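Local coordinates for probable starch synthase 4, chloroplastic/amyloplastic (Arabidopsis thaliana, PDB 6GNE), which belongs to the plant starch synthases, glycosyltransferases of the two-domain GT-B fold, and here holds adenosine-5'-diphosphate and glycans, at residues Asn251-Ser254 against Lys255-Ile258; Glu467-Met470 against Arg471-Glu474. One frame throughout, in Å; residues are numbered along the deposited sequence.

Contact 1: Asn251-Ser254 against Lys255-Ile258; sequences NFHS and KKFI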
ATOM      1  N   ASN A 251     -20.296   9.111  -6.598  1.00 54.65           N
ATOM      2  CA  ASN A 251     -21.333   8.912  -7.625  1.00 56.87           C
ATOM      3  C   ASN A 251     -21.547  10.133  -8.499  1.00 58.65           C
ATOM      4  O   ASN A 251     -21.809   9.983  -9.687  1.00 61.42           O
ATOM      5  CB  ASN A 251     -22.687   8.466  -7.006  1.00 58.71           C
ATOM      6  CG  ASN A 251     -22.651   7.035  -6.479  1.00 58.40           C
ATOM      7  OD1 ASN A 251     -22.008   6.180  -7.065  1.00 56.85           O
ATOM      8  ND2 ASN A 251     -23.341   6.773  -5.372  1.00 59.25           N
ATOM      9  N   PHE A 252     -21.439  11.324  -7.903  1.00 57.77           N
ATOM     10  CA  PHE A 252     -21.598  12.581  -8.623  1.00 58.26           C
ATOM     11  C   PHE A 252     -20.451  12.777  -9.616  1.00 57.08           C
ATOM     12  O   PHE A 252     -20.654  13.120 -10.782  1.00 58.53           O
ATOM     13  CB  PHE A 252     -21.623  13.721  -7.604  1.00 58.11           C
ATOM     14  CG  PHE A 252     -22.138  15.005  -8.131  1.00 59.75           C
ATOM     15  CD1 PHE A 252     -23.502  15.158  -8.362  1.00 61.48           C
ATOM     16  CD2 PHE A 252     -21.283  16.082  -8.336  1.00 59.61           C
ATOM     17  CE1 PHE A 252     -24.006  16.357  -8.809  1.00 63.82           C
ATOM     18  CE2 PHE A 252     -21.785  17.303  -8.787  1.00 62.24           C
ATOM     19  CZ  PHE A 252     -23.147  17.431  -9.031  1.00 64.60           C
ATOM     20  N   HIS A 253     -19.239  12.516  -9.145  1.00 54.79           N
ATOM     21  CA  HIS A 253     -18.018  12.671  -9.930  1.00 53.49           C
ATOM     22  C   HIS A 253     -17.558  11.344 -10.555  1.00 51.69           C
ATOM     23  O   HIS A 253     -16.363  11.159 -10.780  1.00 48.95           O
ATOM     24  CB  HIS A 253     -16.911  13.272  -9.050  1.00 52.49           C
ATOM     25  CG  HIS A 253     -17.143  14.709  -8.710  1.00 54.43           C
ATOM     26  ND1 HIS A 253     -17.570  15.125  -7.459  1.00 54.57           N
ATOM     27  CD2 HIS A 253     -17.051  15.823  -9.470  1.00 55.77           C
ATOM     28  CE1 HIS A 253     -17.721  16.433  -7.465  1.00 56.50           C
ATOM     29  NE2 HIS A 253     -17.420  16.878  -8.673  1.00 57.68           N
ATOM     30  N   SER A 254     -18.498  10.449 -10.875  1.00 52.25           N
ATOM     31  CA  SER A 254     -18.130   9.123 -11.352  1.00 51.49           C
ATOM     32  C   SER A 254     -17.335   9.117 -12.681  1.00 52.15           C
ATOM     33  O   SER A 254     -16.430   8.315 -12.851  1.00 49.77           O
ATOM     34  CB  SER A 254     -19.343   8.202 -11.435  1.00 51.77           C
ATOM     35  OG  SER A 254     -20.126   8.564 -12.521  1.00 54.68           O
ATOM     36  N   LYS A 255     -17.657  10.026 -13.593  1.00 55.93           N
ATOM     37  CA  LYS A 255     -16.982  10.104 -14.902  1.00 57.51           C
ATOM     38  C   LYS A 255     -15.428  10.114 -14.834  1.00 54.38           C
ATOM     39  O   LYS A 255     -14.784   9.570 -15.715  1.00 54.27           O
ATOM     40  CB  LYS A 255     -17.396  11.360 -15.675  1.00 62.40           C
ATOM     41  CG  LYS A 255     -18.840  11.546 -16.206  1.00 67.19           C
ATOM     42  CD  LYS A 255     -18.828  12.832 -17.073  1.00 71.70           C
ATOM     43  CE  LYS A 255     -20.038  13.793 -16.922  1.00 76.03           C
ATOM     44  NZ  LYS A 255     -21.244  13.434 -17.734  1.00 78.87           N
ATOM     45  N   LYS A 256     -14.861  10.763 -13.818  1.00 51.72           N
ATOM     46  CA  LYS A 256     -13.406  10.884 -13.651  1.00 49.06           C
ATOM     47  C   LYS A 256     -12.814   9.937 -12.591  1.00 45.99           C
ATOM     48  O   LYS A 256     -11.604   9.983 -12.359  1.00 43.58           O
ATOM     49  CB  LYS A 256     -13.000  12.333 -13.340  1.00 49.80           C
ATOM     50  CG  LYS A 256     -13.341  12.819 -11.943  1.00 49.47           C
ATOM     51  CD  LYS A 256     -13.185  14.341 -11.808  1.00 50.15           C
ATOM     52  CE  LYS A 256     -13.418  14.752 -10.356  1.00 49.75           C
ATOM     53  NZ  LYS A 256     -13.080  16.180 -10.114  1.00 50.35           N
ATOM     54  N   PHE A 257     -13.661   9.090 -11.994  1.00 45.01           N
ATOM     55  CA  PHE A 257     -13.279   8.148 -10.933  1.00 43.25           C
ATOM     56  C   PHE A 257     -13.170   6.751 -11.489  1.00 42.94           C
ATOM     57  O   PHE A 257     -14.109   6.234 -12.069  1.00 43.70           O
ATOM     58  CB  PHE A 257     -14.322   8.124  -9.805  1.00 43.20           C
ATOM     59  CG  PHE A 257     -14.019   7.145  -8.692  1.00 40.55           C
ATOM     60  CD1 PHE A 257     -12.779   7.120  -8.073  1.00 39.04           C
ATOM     61  CD2 PHE A 257     -15.006   6.271  -8.239  1.00 40.27           C
ATOM     62  CE1 PHE A 257     -12.522   6.222  -7.036  1.00 37.69           C
ATOM     63  CE2 PHE A 257     -14.760   5.403  -7.196  1.00 38.50           C
ATOM     64  CZ  PHE A 257     -13.512   5.360  -6.603  1.00 37.45           C
ATOM     65  N   ILE A 258     -12.033   6.118 -11.289  1.00 43.64           N
ATOM     66  CA  ILE A 258     -11.859   4.762 -11.786  1.00 44.35           C
ATOM     67  C   ILE A 258     -10.962   3.945 -10.855  1.00 41.34           C
ATOM     68  O   ILE A 258     -10.056   4.477 -10.273  1.00 39.96           O
ATOM     69  CB  ILE A 258     -11.355   4.774 -13.245  1.00 46.30           C
ATOM     70  CG1 ILE A 258     -11.397   3.363 -13.842  1.00 47.54           C
ATOM     71  CG2 ILE A 258      -9.971   5.400 -13.336  1.00 45.92           C
ATOM     72  CD1 ILE A 258     -11.524   3.372 -15.351  1.00 50.18           C
TER
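His253 and Lys256 run side by side where a short 3-10 turn carries the chain from helix 247-252 into strand 257-259, an edge strand of the large mixed sheet of a GT-B fold. The tight part is the backbone turn together with the buried Phe257. Phe257 N donates to Ser254 O at 3.0 Å, an i to i+3 bond of the 3-10 turn. One residue back, Lys256 N makes a weak bond of 3.4 Å to His253 O. With CG anti to its backbone N (chi1 178°), the Phe257 side chain packs on Ala234 and Val237 of helix 231-238, while its CB stays 3.7 Å from Ser254 O. The looser part is Lys255, exposed, its chain bent in the outer half and its end leading away from Ser254. Between these extremes, the extended chain of Lys256 runs alongside His253, its CE oblique to the imidazole, and takes its ammonium to Ser223 O, with weaker bonds to Ile220 O and Ile221 O. That side chain comes within about 5 Å of a bound alpha-D-glucopyranose. Across the turn, the nearest approach to the histidine ring is a carbon pair, Lys256 CE lying 3.9 Å from His253 CD2.

Contact 2: Glu467-Met470 against Arg471-Glu474; sequences EKWM and RLVE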
ATOM      1  N   GLU A 467       2.063 -33.645  -7.072  1.00 52.94           N
ATOM      2  CA  GLU A 467       2.389 -33.162  -8.416  1.00 53.77           C
ATOM      3  C   GLU A 467       1.308 -32.234  -8.996  1.00 52.83           C
ATOM      4  O   GLU A 467       1.626 -31.327  -9.742  1.00 53.81           O
ATOM      5  CB  GLU A 467       2.743 -34.350  -9.373  1.00 55.77           C
ATOM      6  CG  GLU A 467       2.550 -34.173 -10.893  1.00 56.22           C
ATOM      7  CD  GLU A 467       3.458 -33.128 -11.544  1.00 55.36           C
ATOM      8  OE1 GLU A 467       4.612 -33.021 -11.122  1.00 54.77           O
ATOM      9  OE2 GLU A 467       3.012 -32.405 -12.456  1.00 54.84           O
ATOM     10  N   LYS A 468       0.048 -32.464  -8.647  1.00 53.12           N
ATOM     11  CA  LYS A 468      -1.047 -31.557  -9.031  1.00 52.30           C
ATOM     12  C   LYS A 468      -0.856 -30.197  -8.347  1.00 47.59           C
ATOM     13  O   LYS A 468      -1.075 -29.127  -8.942  1.00 46.59           O
ATOM     14  CB  LYS A 468      -2.409 -32.145  -8.632  1.00 56.19           C
ATOM     15  CG  LYS A 468      -3.442 -32.241  -9.753  1.00 60.49           C
ATOM     16  CD  LYS A 468      -4.884 -32.360  -9.199  1.00 62.57           C
ATOM     17  CE  LYS A 468      -5.978 -31.952 -10.199  1.00 64.08           C
ATOM     18  NZ  LYS A 468      -6.995 -31.046  -9.567  1.00 61.56           N
ATOM     19  N   TRP A 469      -0.455 -30.266  -7.085  1.00 43.97           N
ATOM     20  CA  TRP A 469      -0.097 -29.103  -6.313  1.00 40.36           C
ATOM     21  C   TRP A 469       1.071 -28.337  -6.909  1.00 40.47           C
ATOM     22  O   TRP A 469       1.060 -27.098  -6.934  1.00 39.36           O
ATOM     23  CB  TRP A 469       0.235 -29.498  -4.876  1.00 38.10           C
ATOM     24  CG  TRP A 469       0.586 -28.319  -4.054  1.00 35.51           C
ATOM     25  CD1 TRP A 469       1.841 -27.850  -3.762  1.00 34.30           C
ATOM     26  CD2 TRP A 469      -0.336 -27.434  -3.444  1.00 33.49           C
ATOM     27  NE1 TRP A 469       1.745 -26.709  -3.018  1.00 33.24           N
ATOM     28  CE2 TRP A 469       0.416 -26.431  -2.800  1.00 32.59           C
ATOM     29  CE3 TRP A 469      -1.732 -27.394  -3.372  1.00 33.33           C
ATOM     30  CZ2 TRP A 469      -0.185 -25.403  -2.056  1.00 31.05           C
ATOM     31  CZ3 TRP A 469      -2.329 -26.368  -2.657  1.00 32.83           C
ATOM     32  CH2 TRP A 469      -1.544 -25.386  -1.979  1.00 30.51           C
ATOM     33  N   MET A 470       2.087 -29.068  -7.348  1.00 42.46           N
ATOM     34  CA  MET A 470       3.294 -28.462  -7.922  1.00 43.94           C
ATOM     35  C   MET A 470       2.972 -27.700  -9.228  1.00 42.90           C
ATOM     36  O   MET A 470       3.583 -26.666  -9.514  1.00 40.04           O
ATOM     37  CB  MET A 470       4.352 -29.550  -8.162  1.00 47.30           C
ATOM     38  CG  MET A 470       5.790 -29.107  -8.047  1.00 49.05           C
ATOM     39  SD  MET A 470       6.868 -30.517  -8.332  1.00 52.86           S
ATOM     40  CE  MET A 470       8.292 -29.695  -9.102  1.00 54.17           C
ATOM     41  N   ARG A 471       1.986 -28.199  -9.978  1.00 43.11           N
ATOM     42  CA  ARG A 471       1.500 -27.492 -11.158  1.00 43.37           C
ATOM     43  C   ARG A 471       0.812 -26.197 -10.813  1.00 40.05           C
ATOM     44  O   ARG A 471       0.953 -25.225 -11.541  1.00 38.77           O
ATOM     45  CB  ARG A 471       0.536 -28.362 -11.968  1.00 45.66           C
ATOM     46  CG  ARG A 471       1.198 -29.295 -12.936  1.00 48.91           C
ATOM     47  CD  ARG A 471       0.159 -29.873 -13.869  1.00 51.17           C
ATOM     48  NE  ARG A 471       0.420 -31.284 -14.107  1.00 54.98           N
ATOM     49  CZ  ARG A 471      -0.194 -32.019 -15.037  1.00 58.47           C
ATOM     50  NH1 ARG A 471      -1.132 -31.467 -15.836  1.00 58.79           N
ATOM     51  NH2 ARG A 471       0.160 -33.307 -15.188  1.00 60.76           N
ATOM     52  N   LEU A 472       0.049 -26.208  -9.722  1.00 38.67           N
ATOM     53  CA  LEU A 472      -0.632 -25.025  -9.247  1.00 37.25           C
ATOM     54  C   LEU A 472       0.392 -23.946  -8.851  1.00 37.21           C
ATOM     55  O   LEU A 472       0.201 -22.758  -9.206  1.00 35.85           O
ATOM     56  CB  LEU A 472      -1.569 -25.361  -8.067  1.00 36.21           C
ATOM     57  CG  LEU A 472      -2.360 -24.188  -7.483  1.00 34.92           C
ATOM     58  CD1 LEU A 472      -3.227 -23.479  -8.531  1.00 35.06           C
ATOM     59  CD2 LEU A 472      -3.241 -24.700  -6.354  1.00 35.12           C
ATOM     60  N   VAL A 473       1.469 -24.359  -8.156  1.00 37.49           N
ATOM     61  CA  VAL A 473       2.572 -23.468  -7.800  1.00 37.04           C
ATOM     62  C   VAL A 473       3.220 -22.880  -9.061  1.00 38.72           C
ATOM     63  O   VAL A 473       3.363 -21.651  -9.171  1.00 38.96           O
ATOM     64  CB  VAL A 473       3.650 -24.177  -6.949  1.00 37.75           C
ATOM     65  CG1 VAL A 473       4.854 -23.279  -6.729  1.00 38.04           C
ATOM     66  CG2 VAL A 473       3.109 -24.590  -5.589  1.00 36.77           C
ATOM     67  N   GLU A 474       3.588 -23.746 -10.004  1.00 40.92           N
ATOM     68  CA  GLU A 474       4.164 -23.309 -11.295  1.00 43.33           C
ATOM     69  C   GLU A 474       3.300 -22.278 -12.035  1.00 43.06           C
ATOM     70  O   GLU A 474       3.783 -21.238 -12.532  1.00 42.49           O
ATOM     71  CB  GLU A 474       4.420 -24.514 -12.193  1.00 45.48           C
ATOM     72  CG  GLU A 474       5.620 -25.294 -11.680  1.00 47.89           C
ATOM     73  CD  GLU A 474       5.767 -26.681 -12.238  1.00 51.25           C
ATOM     74  OE1 GLU A 474       6.851 -27.280 -12.015  1.00 53.24           O
ATOM     75  OE2 GLU A 474       4.802 -27.161 -12.881  1.00 53.39           O
TER
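Trp469 reaches Val473, one helical turn on, obliquely with the pyrrole part of its indole, Val473 CG2 lying 3.6 Å from Trp469 NE1. The far part of the same indole reaches Leu472, where Trp469 CZ3 and Leu472 CD2 are 4.2 Å apart, a looser apolar touch. Trp469 CG stands anti to its backbone N (chi1 -179°), which carries the indole out from the helix so that it spans both partners. Beneath the side chains runs regular alpha-helical i to i+4 bonding: Arg471 N to Glu467 O, Leu472 N to Lys468 O, Val473 N to Trp469 O and Glu474 N to Met470 O, the last at 3.0 Å.

The exposed side carries charged groups and Met470. Glu467, bent at chi2, brings OE2 to the edge of the Arg471 guanidinium, almost in its plane. Arg471 NE donates to the anti lone pair of Glu467 OE2 at 3.3 Å in an i to i+4 salt bridge. The bond is nearly straight at 166°, yet the carboxylate and guanidinium planes are turned 61° apart. Glu474 crosses the Met470 side chain, whose CE is 4.0 Å from Glu474 OE1.

Trp469 meets Tyr462 of helix 448-464 edge-to-face and also touches Arg308, just ahead of strand 311-317. Leu286, in the loop leading to helix 287-300, touches both Met470 and the buried Val473, and Leu472 packs on Ile428, in the loop between helix 419-424 and strand 441-443.

Overall arrangement
The two contacts lie far apart in the chain, with centres 42 Å apart and nearest atoms about 29 Å, and share no helix or strand. Contact 1 is a surface turn that joins a helix to a strand of the large mixed sheet; contact 2, partly buried, stays within helix 466-477, whose packing partners include loops next to the six-stranded parallel sheet. Each has a buried aromatic residue, and exposed charges in Lys255 of the one and Glu467 with Arg471 of the other. Their polar chemistry differs: Lys256 binds backbone carbonyls at the end of helix 215-222 and just after it, near a bound sugar, whereas Arg471 pairs with a carboxylate of its own helix.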